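Translation initiation factor eIF-2B (Pyrococcus horikoshii, PDB 1VB5) forms the regulatory subunit of archaeal initiation factor 2B and probably promotes the exchange of GDP for GTP on initiation factor 2. Local coordinates at residues A185-K190 / K222-L227; A218-F223 / T264-V269. All coordinates share one frame; numbering follows the deposited sequence.

From the N terminus, residues 185-190 come first, on the short outermost strand 187-188 of a three-stranded antiparallel sheet. The chain then runs through strand 194-197, helix 200-209 and strand 214-217 before residues 222-227 return to that strand, so interaction 1 closes a loop of 31 intervening residues. Interaction 2 starts inside this loop, at 218-223, and ends beyond it at 264-269, in the hairpin at one edge of the seven-stranded mixed sheet. The two closures therefore cross, sharing K222 and F223. A218 CB packs on A185 and I188, and F223 lies between I188 and T264, tying the small sheet to the large one.

Interaction 1. Residues A185-K190 / K222-L227; sequences ADMITK and KFHPTL
I188 and F223 form a single parallel beta bridge. I188 N donates to K222 O (3.0 Å) and I188 O accepts from H224 N (2.9 Å), so one residue is gripped through both its backbone polar atoms. Further along, K190 N gives an almost straight bond to L227 O, 2.7 Å at 177°, after 222-227 has turned at P225 and T226. A water hydrogen-bonded to I188 O and H224 O fills in between, and M187 CA adds a CA-H...O contact to K222 O. The extended methylene chain of K222 passes A185 O, with CD at 3.4 Å.

Apolar contacts lie on two faces. On one, the side chains of I188 and F223 run side by side, and CG1 of I188 stands over the ring face, 4.0 Å from the F223 centroid, a CH-pi contact suited to a branched aliphatic beside a broad ring. On the other, M187 has CG anti to its N (chi1 177°) and then bends at chi3, which lays SD 3.7 Å from L227 CD2 and beside H224 CB. L227 CB lies over one face of the imidazole, toward its rim, and Y66 meets the same ring.

Strand 187-188 pairs antiparallel with 194-197, where D186 and M187 both face V195 in a classic beta bulge, and the F223 bridge adds a parallel partner on its other edge.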
ATOM      1  N   ALA B 185      -9.626  10.212  10.504  1.00 19.22           N
ATOM      2  CA  ALA B 185      -9.195   9.456  11.668  1.00 15.23           C
ATOM      3  C   ALA B 185     -10.376   8.754  12.318  1.00 19.70           C
ATOM      4  O   ALA B 185     -11.486   9.294  12.367  1.00 26.50           O
ATOM      5  CB  ALA B 185      -8.532  10.380  12.674  1.00 17.62           C
ATOM      6  N   ASP B 186     -10.130   7.545  12.808  1.00 14.70           N
ATOM      7  CA  ASP B 186     -11.149   6.765  13.490  1.00 19.96           C
ATOM      8  C   ASP B 186     -10.982   7.008  14.987  1.00 17.72           C
ATOM      9  O   ASP B 186     -11.907   6.814  15.766  1.00 20.88           O
ATOM     10  CB  ASP B 186     -10.978   5.278  13.166  1.00 18.38           C
ATOM     11  CG  ASP B 186     -11.243   4.975  11.706  1.00 29.88           C
ATOM     12  OD1 ASP B 186     -12.429   4.925  11.307  1.00 34.50           O
ATOM     13  OD2 ASP B 186     -10.267   4.805  10.947  1.00 30.27           O
ATOM     14  N   MET B 187      -9.792   7.448  15.378  1.00 21.15           N
ATOM     15  CA  MET B 187      -9.507   7.721  16.782  1.00 20.30           C
ATOM     16  C   MET B 187      -8.201   8.479  16.983  1.00 22.13           C
ATOM     17  O   MET B 187      -7.218   8.251  16.269  1.00 23.25           O
ATOM     18  CB  MET B 187      -9.430   6.412  17.578  1.00 20.01           C
ATOM     19  CG  MET B 187      -9.068   6.617  19.043  1.00 18.64           C
ATOM     20  SD  MET B 187      -8.720   5.117  19.978  1.00 25.00           S
ATOM     21  CE  MET B 187     -10.205   4.142  19.676  1.00 23.17           C
ATOM     22  N   ILE B 188      -8.206   9.396  17.944  1.00 20.70           N
ATOM     23  CA  ILE B 188      -7.008  10.135  18.308  1.00 16.45           C
ATOM     24  C   ILE B 188      -6.799   9.621  19.730  1.00 21.89           C
ATOM     25  O   ILE B 188      -7.605   9.906  20.621  1.00 23.84           O
ATOM     26  CB  ILE B 188      -7.227  11.668  18.358  1.00 17.21           C
ATOM     27  CG1 ILE B 188      -7.668  12.204  16.987  1.00 18.69           C
ATOM     28  CG2 ILE B 188      -5.946  12.349  18.820  1.00 17.95           C
ATOM     29  CD1 ILE B 188      -6.682  11.954  15.848  1.00 16.09           C
ATOM     30  N   THR B 189      -5.744   8.838  19.939  1.00 17.54           N
ATOM     31  CA  THR B 189      -5.481   8.275  21.256  1.00 17.55           C
ATOM     32  C   THR B 189      -5.178   9.355  22.282  1.00 17.96           C
ATOM     33  O   THR B 189      -4.990  10.523  21.942  1.00 19.03           O
ATOM     34  CB  THR B 189      -4.304   7.270  21.224  1.00 17.01           C
ATOM     35  OG1 THR B 189      -3.097   7.947  20.850  1.00 19.90           O
ATOM     36  CG2 THR B 189      -4.580   6.164  20.220  1.00 19.31           C
ATOM     37  N   LYS B 190      -5.136   8.949  23.545  1.00 22.90           N
ATOM     38  CA  LYS B 190      -4.857   9.864  24.639  1.00 20.87           C
ATOM     39  C   LYS B 190      -3.469  10.489  24.498  1.00 16.97           C
ATOM     40  O   LYS B 190      -3.271  11.647  24.855  1.00 15.75           O
ATOM     41  CB  LYS B 190      -4.949   9.123  25.976  1.00 26.62           C
ATOM     42  CG  LYS B 190      -4.805  10.030  27.179  1.00 31.49           C
ATOM     43  CD  LYS B 190      -4.768   9.252  28.478  1.00 39.80           C
ATOM     44  CE  LYS B 190      -4.582  10.199  29.659  1.00 45.52           C
ATOM     45  NZ  LYS B 190      -4.466   9.464  30.953  1.00 58.80           N
ATOM     46  N   LYS B 222     -13.956  12.317  18.269  1.00 19.31           N
ATOM     47  CA  LYS B 222     -13.133  11.210  17.782  1.00 23.52           C
ATOM     48  C   LYS B 222     -11.881  11.067  18.643  1.00 21.50           C
ATOM     49  O   LYS B 222     -11.055  10.180  18.422  1.00 23.63           O
ATOM     50  CB  LYS B 222     -12.757  11.419  16.311  1.00 20.68           C
ATOM     51  CG  LYS B 222     -13.943  11.242  15.377  1.00 26.44           C
ATOM     52  CD  LYS B 222     -13.588  11.509  13.926  1.00 30.58           C
ATOM     53  CE  LYS B 222     -14.708  11.043  13.005  1.00 30.61           C
ATOM     54  NZ  LYS B 222     -14.370  11.263  11.574  1.00 35.94           N
ATOM     55  N   PHE B 223     -11.746  11.955  19.625  1.00 18.08           N
ATOM     56  CA  PHE B 223     -10.617  11.913  20.550  1.00 20.87           C
ATOM     57  C   PHE B 223     -11.005  10.980  21.696  1.00 23.12           C
ATOM     58  O   PHE B 223     -12.039  11.183  22.337  1.00 23.06           O
ATOM     59  CB  PHE B 223     -10.324  13.309  21.123  1.00 20.92           C
ATOM     60  CG  PHE B 223      -9.614  14.236  20.168  1.00 16.61           C
ATOM     61  CD1 PHE B 223     -10.160  14.537  18.928  1.00 15.37           C
ATOM     62  CD2 PHE B 223      -8.408  14.832  20.532  1.00 20.43           C
ATOM     63  CE1 PHE B 223      -9.519  15.426  18.055  1.00 12.20           C
ATOM     64  CE2 PHE B 223      -7.759  15.720  19.672  1.00 23.22           C
ATOM     65  CZ  PHE B 223      -8.319  16.017  18.428  1.00 18.12           C
ATOM     66  N   HIS B 224     -10.202   9.946  21.946  1.00 19.67           N
ATOM     67  CA  HIS B 224     -10.505   9.028  23.039  1.00 18.23           C
ATOM     68  C   HIS B 224      -9.811   9.606  24.270  1.00 26.94           C
ATOM     69  O   HIS B 224      -8.621   9.937  24.233  1.00 23.48           O
ATOM     70  CB  HIS B 224      -9.982   7.627  22.732  1.00 21.53           C
ATOM     71  CG  HIS B 224     -10.547   6.568  23.624  1.00 17.42           C
ATOM     72  ND1 HIS B 224     -11.424   5.603  23.174  1.00 21.23           N
ATOM     73  CD2 HIS B 224     -10.365   6.325  24.942  1.00 14.90           C
ATOM     74  CE1 HIS B 224     -11.757   4.811  24.178  1.00 14.35           C
ATOM     75  NE2 HIS B 224     -11.127   5.228  25.261  1.00 22.28           N
ATOM     76  N   PRO B 225     -10.546   9.735  25.383  1.00 23.93           N
ATOM     77  CA  PRO B 225      -9.998  10.295  26.620  1.00 26.15           C
ATOM     78  C   PRO B 225      -9.058   9.463  27.481  1.00 23.71           C
ATOM     79  O   PRO B 225      -8.328  10.020  28.298  1.00 29.09           O
ATOM     80  CB  PRO B 225     -11.253  10.697  27.387  1.00 27.62           C
ATOM     81  CG  PRO B 225     -12.201   9.597  27.027  1.00 26.89           C
ATOM     82  CD  PRO B 225     -11.986   9.448  25.530  1.00 28.55           C
ATOM     83  N   THR B 226      -9.050   8.147  27.308  1.00 21.88           N
ATOM     84  CA  THR B 226      -8.202   7.315  28.155  1.00 25.31           C
ATOM     85  C   THR B 226      -7.311   6.287  27.466  1.00 23.63           C
ATOM     86  O   THR B 226      -6.311   5.856  28.035  1.00 30.97           O
ATOM     87  CB  THR B 226      -9.067   6.551  29.166  1.00 27.22           C
ATOM     88  OG1 THR B 226      -9.944   5.665  28.457  1.00 21.07           O
ATOM     89  CG2 THR B 226      -9.907   7.520  29.986  1.00 25.06           C
ATOM     90  N   LEU B 227      -7.675   5.883  26.256  1.00 22.53           N
ATOM     91  CA  LEU B 227      -6.918   4.866  25.534  1.00 28.26           C
ATOM     92  C   LEU B 227      -5.605   5.377  24.934  1.00 25.79           C
ATOM     93  O   LEU B 227      -5.597   6.350  24.179  1.00 25.46           O
ATOM     94  CB  LEU B 227      -7.804   4.268  24.437  1.00 30.21           C
ATOM     95  CG  LEU B 227      -7.384   2.971  23.748  1.00 27.08           C
ATOM     96  CD1 LEU B 227      -7.260   1.840  24.762  1.00 28.03           C
ATOM     97  CD2 LEU B 227      -8.425   2.627  22.703  1.00 28.26           C
TER
HETATM   98  O   HOH W   1      -7.477  11.815  22.854  1.00 16.09           O

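Interaction 2. Residues A218-F223 / T264-V269; sequences AETYKF and TELGIV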
ATOM      1  N   ALA B 218     -10.062  15.432  12.394  1.00 15.32           N
ATOM      2  CA  ALA B 218     -10.798  14.659  13.383  1.00 17.38           C
ATOM      3  C   ALA B 218     -11.627  15.532  14.313  1.00 16.68           C
ATOM      4  O   ALA B 218     -11.090  16.379  15.021  1.00 17.50           O
ATOM      5  CB  ALA B 218      -9.833  13.815  14.203  1.00 17.97           C
ATOM      6  N   GLU B 219     -12.942  15.329  14.307  1.00 19.38           N
ATOM      7  CA  GLU B 219     -13.800  16.098  15.193  1.00 21.22           C
ATOM      8  C   GLU B 219     -13.462  15.665  16.615  1.00 24.56           C
ATOM      9  O   GLU B 219     -12.959  14.562  16.839  1.00 22.22           O
ATOM     10  CB  GLU B 219     -15.286  15.828  14.911  1.00 18.63           C
ATOM     11  CG  GLU B 219     -15.770  16.351  13.569  1.00 20.92           C
ATOM     12  CD  GLU B 219     -15.602  15.343  12.440  1.00 29.17           C
ATOM     13  OE1 GLU B 219     -14.783  14.411  12.582  1.00 25.75           O
ATOM     14  OE2 GLU B 219     -16.286  15.491  11.403  1.00 28.98           O
ATOM     15  N   THR B 220     -13.741  16.547  17.567  1.00 20.65           N
ATOM     16  CA  THR B 220     -13.476  16.286  18.973  1.00 24.55           C
ATOM     17  C   THR B 220     -14.077  14.985  19.516  1.00 20.87           C
ATOM     18  O   THR B 220     -13.511  14.368  20.417  1.00 19.21           O
ATOM     19  CB  THR B 220     -13.958  17.493  19.815  1.00 28.81           C
ATOM     20  OG1 THR B 220     -12.958  18.520  19.765  1.00 35.20           O
ATOM     21  CG2 THR B 220     -14.222  17.097  21.248  1.00 41.54           C
ATOM     22  N   TYR B 221     -15.214  14.555  18.976  1.00 22.73           N
ATOM     23  CA  TYR B 221     -15.821  13.325  19.469  1.00 22.73           C
ATOM     24  C   TYR B 221     -15.061  12.091  18.977  1.00 23.31           C
ATOM     25  O   TYR B 221     -15.460  10.959  19.243  1.00 17.13           O
ATOM     26  CB  TYR B 221     -17.315  13.258  19.094  1.00 21.63           C
ATOM     27  CG  TYR B 221     -17.620  13.158  17.616  1.00 26.97           C
ATOM     28  CD1 TYR B 221     -17.473  11.949  16.931  1.00 27.21           C
ATOM     29  CD2 TYR B 221     -18.039  14.275  16.895  1.00 25.13           C
ATOM     30  CE1 TYR B 221     -17.732  11.857  15.567  1.00 28.59           C
ATOM     31  CE2 TYR B 221     -18.298  14.195  15.529  1.00 27.08           C
ATOM     32  CZ  TYR B 221     -18.140  12.984  14.873  1.00 26.00           C
ATOM     33  OH  TYR B 221     -18.373  12.905  13.516  1.00 42.54           O
ATOM     34  N   LYS B 222     -13.956  12.317  18.269  1.00 19.31           N
ATOM     35  CA  LYS B 222     -13.133  11.210  17.782  1.00 23.52           C
ATOM     36  C   LYS B 222     -11.881  11.067  18.643  1.00 21.50           C
ATOM     37  O   LYS B 222     -11.055  10.180  18.422  1.00 23.63           O
ATOM     38  CB  LYS B 222     -12.757  11.419  16.311  1.00 20.68           C
ATOM     39  CG  LYS B 222     -13.943  11.242  15.377  1.00 26.44           C
ATOM     40  CD  LYS B 222     -13.588  11.509  13.926  1.00 30.58           C
ATOM     41  CE  LYS B 222     -14.708  11.043  13.005  1.00 30.61           C
ATOM     42  NZ  LYS B 222     -14.370  11.263  11.574  1.00 35.94           N
ATOM     43  N   PHE B 223     -11.746  11.955  19.625  1.00 18.08           N
ATOM     44  CA  PHE B 223     -10.617  11.913  20.550  1.00 20.87           C
ATOM     45  C   PHE B 223     -11.005  10.980  21.696  1.00 23.12           C
ATOM     46  O   PHE B 223     -12.039  11.183  22.337  1.00 23.06           O
ATOM     47  CB  PHE B 223     -10.324  13.309  21.123  1.00 20.92           C
ATOM     48  CG  PHE B 223      -9.614  14.236  20.168  1.00 16.61           C
ATOM     49  CD1 PHE B 223     -10.160  14.537  18.928  1.00 15.37           C
ATOM     50  CD2 PHE B 223      -8.408  14.832  20.532  1.00 20.43           C
ATOM     51  CE1 PHE B 223      -9.519  15.426  18.055  1.00 12.20           C
ATOM     52  CE2 PHE B 223      -7.759  15.720  19.672  1.00 23.22           C
ATOM     53  CZ  PHE B 223      -8.319  16.017  18.428  1.00 18.12           C
ATOM     54  N   THR B 264      -9.700  20.207  13.984  1.00 17.76           N
ATOM     55  CA  THR B 264     -10.917  19.940  14.753  1.00 17.34           C
ATOM     56  C   THR B 264     -11.904  21.079  14.531  1.00 17.89           C
ATOM     57  O   THR B 264     -11.557  22.103  13.938  1.00 13.56           O
ATOM     58  CB  THR B 264     -10.637  19.854  16.265  1.00 22.75           C
ATOM     59  OG1 THR B 264     -10.368  21.170  16.769  1.00 23.57           O
ATOM     60  CG2 THR B 264      -9.443  18.945  16.544  1.00 21.11           C
ATOM     61  N   GLU B 265     -13.128  20.907  15.025  1.00 20.65           N
ATOM     62  CA  GLU B 265     -14.148  21.934  14.870  1.00 24.16           C
ATOM     63  C   GLU B 265     -13.817  23.136  15.754  1.00 24.52           C
ATOM     64  O   GLU B 265     -14.424  24.192  15.617  1.00 26.24           O
ATOM     65  CB  GLU B 265     -15.542  21.382  15.226  1.00 21.96           C
ATOM     66  CG  GLU B 265     -15.755  21.082  16.706  1.00 25.22           C
ATOM     67  CD  GLU B 265     -15.251  19.711  17.124  1.00 31.36           C
ATOM     68  OE1 GLU B 265     -14.341  19.164  16.458  1.00 32.26           O
ATOM     69  OE2 GLU B 265     -15.759  19.185  18.138  1.00 32.72           O
ATOM     70  N   LEU B 266     -12.844  22.965  16.651  1.00 23.56           N
ATOM     71  CA  LEU B 266     -12.415  24.033  17.557  1.00 20.74           C
ATOM     72  C   LEU B 266     -11.125  24.678  17.065  1.00 23.29           C
ATOM     73  O   LEU B 266     -10.590  25.581  17.706  1.00 25.51           O
ATOM     74  CB  LEU B 266     -12.179  23.476  18.966  1.00 28.55           C
ATOM     75  CG  LEU B 266     -13.351  22.768  19.655  1.00 29.97           C
ATOM     76  CD1 LEU B 266     -12.891  22.155  20.975  1.00 27.66           C
ATOM     77  CD2 LEU B 266     -14.478  23.767  19.879  1.00 30.60           C
ATOM     78  N   GLY B 267     -10.624  24.212  15.929  1.00 23.53           N
ATOM     79  CA  GLY B 267      -9.392  24.759  15.388  1.00 23.02           C
ATOM     80  C   GLY B 267      -8.358  23.664  15.198  1.00 23.41           C
ATOM     81  O   GLY B 267      -8.582  22.512  15.566  1.00 20.90           O
ATOM     82  N   ILE B 268      -7.220  24.019  14.618  1.00 25.01           N
ATOM     83  CA  ILE B 268      -6.163  23.046  14.387  1.00 23.94           C
ATOM     84  C   ILE B 268      -5.296  22.887  15.635  1.00 21.26           C
ATOM     85  O   ILE B 268      -4.658  23.833  16.089  1.00 23.78           O
ATOM     86  CB  ILE B 268      -5.290  23.471  13.189  1.00 23.35           C
ATOM     87  CG1 ILE B 268      -6.185  23.656  11.957  1.00 15.62           C
ATOM     88  CG2 ILE B 268      -4.199  22.430  12.942  1.00 14.60           C
ATOM     89  CD1 ILE B 268      -5.465  24.117  10.700  1.00 15.68           C
ATOM     90  N   VAL B 269      -5.304  21.680  16.189  1.00 19.15           N
ATOM     91  CA  VAL B 269      -4.541  21.345  17.385  1.00 24.30           C
ATOM     92  C   VAL B 269      -3.200  20.672  17.022  1.00 26.42           C
ATOM     93  O   VAL B 269      -3.100  19.964  16.014  1.00 20.37           O
ATOM     94  CB  VAL B 269      -5.374  20.391  18.289  1.00 26.85           C
ATOM     95  CG1 VAL B 269      -5.976  19.282  17.460  1.00 27.74           C
ATOM     96  CG2 VAL B 269      -4.511  19.772  19.346  1.00 40.69           C
TER
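The carboxylate of E265 grips the backbone N-H of T220. OE1 takes it on its syn lone pair, with T220 N to E265 OE1 at 2.9 Å and 159°, while T220 N to E265 OE2, at 3.4 Å, is a weak second bond. T220 opens a 3-10 turn whose own bonds, K222 N to E219 O and F223 N to T220 O, do not use this N-H, so a side-chain carboxylate suits the place as its acceptor. E265 reaches it with CG between N and the carbonyl carbon (chi1 70°) and a bend at chi2. An alanine here offers no carboxylate, so T220 N would probably lose its mate in the hairpin and the start of the 3-10 turn could shift away.

T264 OG1 accepts from L266 N (3.1 Å), making an ST turn, and donates to G267 O at a short 2.5 Å, on a lone pair in the carbonyl plane. G267 O also accepts from T264 N, and the reverse bond, G267 N to T264 O, closes the type I turn from T264 to G267. Glycine fits at G267 because a CB at these backbone angles would press on the carbonyl O of L266. E219 OE1 makes a weak salt bridge with K222 NZ, and E219 OE2 is hydrogen-bonded to T121 OG1.

Packing lies beside this polar centre. CG2 of T264 sits 3.4 Å from A218 O and 3.7 Å from F223 CZ, meeting the ring obliquely, whereas V269 CG1 comes to the ring's edge, 4.1 Å from F223 CZ.

Beyond, E219 lies against A95, K96 and L99 of helix 78-106, while A218, F223 and V269 all touch I262 of strand 261-264, so the turn is held between that long helix and the edge hairpin of the large sheet.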